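Local coordinates for uncharacterized protein (Vibrio parahaemolyticus M0605, PDB 3X0T), which is PirA, probably one component of a plasmid-encoded, possibly pore-forming toxin linked to virulence of this marine pathogen, at residues A[42-53]-A[71-82]. Residues are numbered along the deposited sequence; the frame is centred on the assembly and turned at random.
Sequences DIENTGRGELTI and SHVVQRDETYHL
Two antiparallel strand pairs, one in each sheet of a beta sandwich, make this contact, and the connections 46-50 and 75-78 meet where the chain passes from one sheet to the other. Ile-43 and Tyr-80 form the hydrogen-bonded pair of the first ladder, with Ile-43 N 2.9 Å from Tyr-80 O; Leu-51 with Val-74 and Ile-53 with His-72 do the same in the second. In this jelly roll, strands 79-82 and 67-74 each form an edge of their sheet, and between the two layers Ile-43 CG2 packs on Val-74 CG2 at 3.7 Å. Ile-53 continues that core, its CD1 3.8 Å from Leu-82 CD2, and Val-96 of strand 91-98 also touches Ile-43. The Asn-45 side chain ties loop 46-50 to the end of strand 67-74. With CG anti to the backbone N (chi1 -178°), its amide lies between Gly-49 O and Val-74 O: ND2 donates to Val-74 O at 3.1 Å, from above the carbonyl plane, and to Gly-49 O, while OD1 takes Gly-47 N in an Asx turn. Val-74 O therefore holds two donors, the other being Leu-51 N. Beside the turn, Gln-75 NE2 reaches the anti lone pair of Glu-50 OE1 at 2.9 Å, nearly straight (170°), amide and carboxylate steeply inclined. At the far end of the first ladder, His-81 ND1 donates a hydrogen bond to Asp-42 OD1 at 2.8 Å, the oxygen lying in the imidazole plane, and His-81 NE2 is hydrogen-bonded to Gln-83 OE1.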
loop_
_atom_site.group_PDB
_atom_site.type_symbol
_atom_site.label_atom_id
_atom_site.label_comp_id
_atom_site.label_asym_id
_atom_site.label_seq_id
_atom_site.Cartn_x
_atom_site.Cartn_y
_atom_site.Cartn_z
ATOM N N ASP A 42 -4.679 0.452 5.801
ATOM C CA ASP A 42 -5.449 -0.781 5.798
ATOM C C ASP A 42 -6.030 -0.973 4.408
ATOM O O ASP A 42 -6.388 -0.026 3.722
ATOM C CB ASP A 42 -6.645 -0.762 6.793
ATOM C CG ASP A 42 -6.235 -0.274 8.104
ATOM O OD1 ASP A 42 -5.271 -0.751 8.642
ATOM O OD2 ASP A 42 -6.961 0.637 8.611
ATOM N N ILE A 43 -6.108 -2.221 3.969
ATOM C CA ILE A 43 -6.742 -2.545 2.701
ATOM C C ILE A 43 -8.012 -3.409 2.974
ATOM O O ILE A 43 -7.914 -4.418 3.683
ATOM C CB ILE A 43 -5.780 -3.328 1.786
ATOM C CG1 ILE A 43 -6.554 -3.745 0.494
ATOM C CG2 ILE A 43 -5.075 -4.537 2.436
ATOM C CD1 ILE A 43 -5.659 -4.345 -0.593
ATOM N N GLU A 44 -9.143 -2.974 2.382
ATOM C CA GLU A 44 -10.361 -3.793 2.380
ATOM C C GLU A 44 -10.523 -4.288 0.936
ATOM O O GLU A 44 -10.643 -3.528 0.004
ATOM C CB GLU A 44 -11.570 -2.884 2.776
ATOM C CG GLU A 44 -12.859 -3.630 2.728
ATOM C CD GLU A 44 -14.087 -2.743 2.883
ATOM O OE1 GLU A 44 -13.987 -1.466 2.815
ATOM O OE2 GLU A 44 -15.196 -3.322 2.977
ATOM N N ASN A 45 -10.556 -5.623 0.821
ATOM C CA ASN A 45 -10.765 -6.229 -0.484
ATOM C C ASN A 45 -12.254 -6.326 -0.782
ATOM O O ASN A 45 -12.956 -7.040 -0.039
ATOM C CB ASN A 45 -10.123 -7.592 -0.446
ATOM C CG ASN A 45 -10.233 -8.328 -1.798
ATOM O OD1 ASN A 45 -11.007 -7.930 -2.679
ATOM N ND2 ASN A 45 -9.411 -9.360 -1.944
ATOM N N THR A 46 -12.746 -5.571 -1.768
ATOM C CA THR A 46 -14.186 -5.472 -2.045
ATOM C C THR A 46 -14.539 -6.227 -3.354
ATOM O O THR A 46 -15.664 -6.073 -3.861
ATOM C CB THR A 46 -14.640 -4.052 -2.109
ATOM O OG1 THR A 46 -14.023 -3.450 -3.259
ATOM C CG2 THR A 46 -14.336 -3.278 -0.849
ATOM N N GLY A 47 -13.607 -7.008 -3.845
ATOM C CA GLY A 47 -13.839 -7.821 -5.065
ATOM C C GLY A 47 -14.038 -9.269 -4.684
ATOM O O GLY A 47 -14.314 -9.613 -3.538
ATOM N N ARG A 48 -14.037 -10.115 -5.701
ATOM C CA ARG A 48 -14.419 -11.545 -5.513
ATOM C C ARG A 48 -13.222 -12.446 -5.316
ATOM O O ARG A 48 -13.421 -13.569 -4.861
ATOM C CB ARG A 48 -15.260 -12.049 -6.722
ATOM C CG ARG A 48 -16.521 -11.218 -6.941
ATOM C CD ARG A 48 -17.443 -11.923 -7.891
ATOM N NE ARG A 48 -18.198 -13.035 -7.247
ATOM C CZ ARG A 48 -17.965 -14.335 -7.435
ATOM N NH1 ARG A 48 -16.970 -14.748 -8.246
ATOM N NH2 ARG A 48 -18.746 -15.153 -6.783
ATOM N N GLY A 49 -12.016 -12.000 -5.627
ATOM C CA GLY A 49 -10.841 -12.841 -5.515
ATOM C C GLY A 49 -9.796 -12.176 -4.639
ATOM O O GLY A 49 -9.909 -11.036 -4.243
ATOM N N GLU A 50 -8.728 -12.922 -4.407
ATOM C CA GLU A 50 -7.669 -12.433 -3.479
ATOM C C GLU A 50 -6.779 -11.366 -4.166
ATOM O O GLU A 50 -6.622 -11.336 -5.397
ATOM C CB GLU A 50 -6.774 -13.565 -3.008
ATOM C CG GLU A 50 -5.908 -14.187 -4.033
ATOM C CD GLU A 50 -5.218 -15.464 -3.620
ATOM O OE1 GLU A 50 -5.398 -16.037 -2.529
ATOM O OE2 GLU A 50 -4.519 -15.993 -4.526
ATOM N N LEU A 51 -6.109 -10.568 -3.361
ATOM C CA LEU A 51 -5.143 -9.543 -3.787
ATOM C C LEU A 51 -3.904 -9.676 -2.923
ATOM O O LEU A 51 -3.999 -9.966 -1.729
ATOM C CB LEU A 51 -5.762 -8.152 -3.580
ATOM C CG LEU A 51 -7.026 -7.846 -4.414
ATOM C CD1 LEU A 51 -7.701 -6.578 -3.941
ATOM C CD2 LEU A 51 -6.747 -7.857 -5.861
ATOM N N THR A 52 -2.742 -9.328 -3.510
ATOM C CA THR A 52 -1.533 -9.140 -2.684
ATOM C C THR A 52 -1.269 -7.644 -2.456
ATOM O O THR A 52 -1.393 -6.879 -3.414
ATOM C CB THR A 52 -0.348 -9.763 -3.384
ATOM O OG1 THR A 52 -0.566 -11.184 -3.419
ATOM C CG2 THR A 52 0.960 -9.502 -2.635
ATOM N N ILE A 53 -0.953 -7.245 -1.239
ATOM C CA ILE A 53 -0.484 -5.897 -0.989
ATOM C C ILE A 53 0.986 -5.960 -0.641
ATOM O O ILE A 53 1.420 -6.849 0.129
ATOM C CB ILE A 53 -1.333 -5.194 0.083
ATOM C CG1 ILE A 53 -0.991 -3.694 0.126
ATOM C CG2 ILE A 53 -1.261 -5.862 1.453
ATOM C CD1 ILE A 53 -1.963 -2.879 0.951
ATOM N N SER A 71 4.963 -8.093 2.278
ATOM C CA SER A 71 3.971 -8.591 1.351
ATOM C C SER A 71 2.897 -9.381 2.092
ATOM O O SER A 71 3.262 -10.095 3.048
ATOM C CB SER A 71 4.645 -9.475 0.305
ATOM O OG SER A 71 3.778 -9.858 -0.744
ATOM N N HIS A 72 1.648 -9.318 1.721
ATOM C CA HIS A 72 0.610 -10.090 2.395
ATOM C C HIS A 72 -0.553 -10.293 1.411
ATOM O O HIS A 72 -0.876 -9.419 0.620
ATOM C CB HIS A 72 0.099 -9.304 3.615
ATOM C CG HIS A 72 -0.830 -10.083 4.449
ATOM N ND1 HIS A 72 -0.419 -10.947 5.436
ATOM C CD2 HIS A 72 -2.180 -10.134 4.433
ATOM C CE1 HIS A 72 -1.483 -11.526 5.973
ATOM N NE2 HIS A 72 -2.557 -11.010 5.414
ATOM N N VAL A 73 -1.228 -11.460 1.522
ATOM C CA VAL A 73 -2.364 -11.799 0.660
ATOM C C VAL A 73 -3.628 -11.530 1.412
ATOM O O VAL A 73 -3.793 -11.998 2.572
ATOM C CB VAL A 73 -2.317 -13.217 0.148
ATOM C CG1 VAL A 73 -3.561 -13.552 -0.662
ATOM C CG2 VAL A 73 -1.060 -13.465 -0.636
ATOM N N VAL A 74 -4.588 -10.843 0.816
ATOM C CA VAL A 74 -5.851 -10.459 1.392
ATOM C C VAL A 74 -7.001 -11.094 0.632
ATOM O O VAL A 74 -7.145 -10.862 -0.556
ATOM C CB VAL A 74 -5.999 -8.906 1.378
ATOM C CG1 VAL A 74 -7.241 -8.488 2.113
ATOM C CG2 VAL A 74 -4.725 -8.228 1.988
ATOM N N GLN A 75 -7.815 -11.924 1.283
ATOM C CA GLN A 75 -8.960 -12.599 0.617
ATOM C C GLN A 75 -10.167 -11.659 0.448
ATOM O O GLN A 75 -10.207 -10.600 1.061
ATOM C CB GLN A 75 -9.392 -13.823 1.395
ATOM C CG GLN A 75 -8.258 -14.784 1.633
ATOM C CD GLN A 75 -7.790 -15.361 0.294
ATOM O OE1 GLN A 75 -8.581 -15.712 -0.633
ATOM N NE2 GLN A 75 -6.479 -15.420 0.112
ATOM N N ARG A 76 -11.168 -12.117 -0.330
ATOM C CA ARG A 76 -12.349 -11.234 -0.575
ATOM C C ARG A 76 -12.951 -10.878 0.756
ATOM O O ARG A 76 -12.972 -11.755 1.637
ATOM C CB ARG A 76 -13.355 -11.891 -1.616
ATOM C CG ARG A 76 -14.120 -13.089 -1.067
ATOM C CD ARG A 76 -15.267 -13.487 -1.946
ATOM N NE ARG A 76 -16.305 -12.454 -1.862
ATOM C CZ ARG A 76 -17.381 -12.257 -2.621
ATOM N NH1 ARG A 76 -17.632 -13.140 -3.578
ATOM N NH2 ARG A 76 -18.193 -11.226 -2.330
ATOM N N ASP A 77 -13.462 -9.658 0.826
ATOM C CA ASP A 77 -14.187 -9.138 1.977
ATOM C C ASP A 77 -13.268 -8.903 3.208
ATOM O O ASP A 77 -13.800 -8.417 4.228
ATOM C CB ASP A 77 -15.370 -9.995 2.425
ATOM C CG ASP A 77 -16.225 -10.539 1.301
ATOM O OD1 ASP A 77 -16.568 -9.898 0.302
ATOM O OD2 ASP A 77 -16.596 -11.697 1.434
ATOM N N GLU A 78 -12.001 -9.280 3.197
ATOM C CA GLU A 78 -11.168 -9.078 4.379
ATOM C C GLU A 78 -10.585 -7.678 4.380
ATOM O O GLU A 78 -10.368 -7.065 3.315
ATOM C CB GLU A 78 -9.947 -10.020 4.379
ATOM C CG GLU A 78 -10.251 -11.519 4.552
ATOM C CD GLU A 78 -8.939 -12.383 4.622
ATOM O OE1 GLU A 78 -7.760 -12.014 4.187
ATOM O OE2 GLU A 78 -9.263 -13.470 5.130
ATOM N N THR A 79 -10.289 -7.223 5.598
ATOM C CA THR A 79 -9.522 -6.013 5.787
ATOM C C THR A 79 -8.234 -6.358 6.498
ATOM O O THR A 79 -8.217 -7.143 7.443
ATOM C CB THR A 79 -10.284 -4.958 6.572
ATOM O OG1 THR A 79 -11.497 -4.656 5.865
ATOM C CG2 THR A 79 -9.524 -3.797 6.808
ATOM N N TYR A 80 -7.114 -5.804 6.052
ATOM C CA TYR A 80 -5.811 -6.113 6.571
ATOM C C TYR A 80 -4.965 -4.862 6.844
ATOM O O TYR A 80 -5.014 -3.945 6.034
ATOM C CB TYR A 80 -5.039 -6.958 5.580
ATOM C CG TYR A 80 -3.650 -7.218 5.963
ATOM C CD1 TYR A 80 -3.372 -8.136 6.999
ATOM C CD2 TYR A 80 -2.570 -6.536 5.370
ATOM C CE1 TYR A 80 -2.071 -8.395 7.376
ATOM C CE2 TYR A 80 -1.257 -6.830 5.733
ATOM C CZ TYR A 80 -1.031 -7.757 6.764
ATOM O OH TYR A 80 0.291 -8.009 7.117
ATOM N N HIS A 81 -4.264 -4.813 7.978
ATOM C CA HIS A 81 -3.411 -3.631 8.317
ATOM C C HIS A 81 -1.997 -3.866 7.910
ATOM O O HIS A 81 -1.331 -4.826 8.329
ATOM C CB HIS A 81 -3.453 -3.437 9.840
ATOM C CG HIS A 81 -2.548 -2.316 10.228
ATOM N ND1 HIS A 81 -2.861 -0.987 10.002
ATOM C CD2 HIS A 81 -1.327 -2.287 10.784
ATOM C CE1 HIS A 81 -1.877 -0.180 10.400
ATOM N NE2 HIS A 81 -0.938 -0.951 10.892
ATOM N N LEU A 82 -1.516 -3.040 6.948
ATOM C CA LEU A 82 -0.124 -3.055 6.536
ATOM C C LEU A 82 0.595 -1.949 7.267
ATOM O O LEU A 82 0.448 -0.751 6.974
ATOM C CB LEU A 82 -0.063 -2.804 5.013
ATOM C CG LEU A 82 1.338 -2.727 4.412
ATOM C CD1 LEU A 82 2.110 -3.991 4.678
ATOM C CD2 LEU A 82 1.283 -2.398 2.950
HETATM O O HOH W 1 -15.909 -5.918 4.063
HETATM O O HOH W 2 -16.042 -8.320 -1.643
HETATM O O HOH W 3 -8.442 -17.387 -2.680
#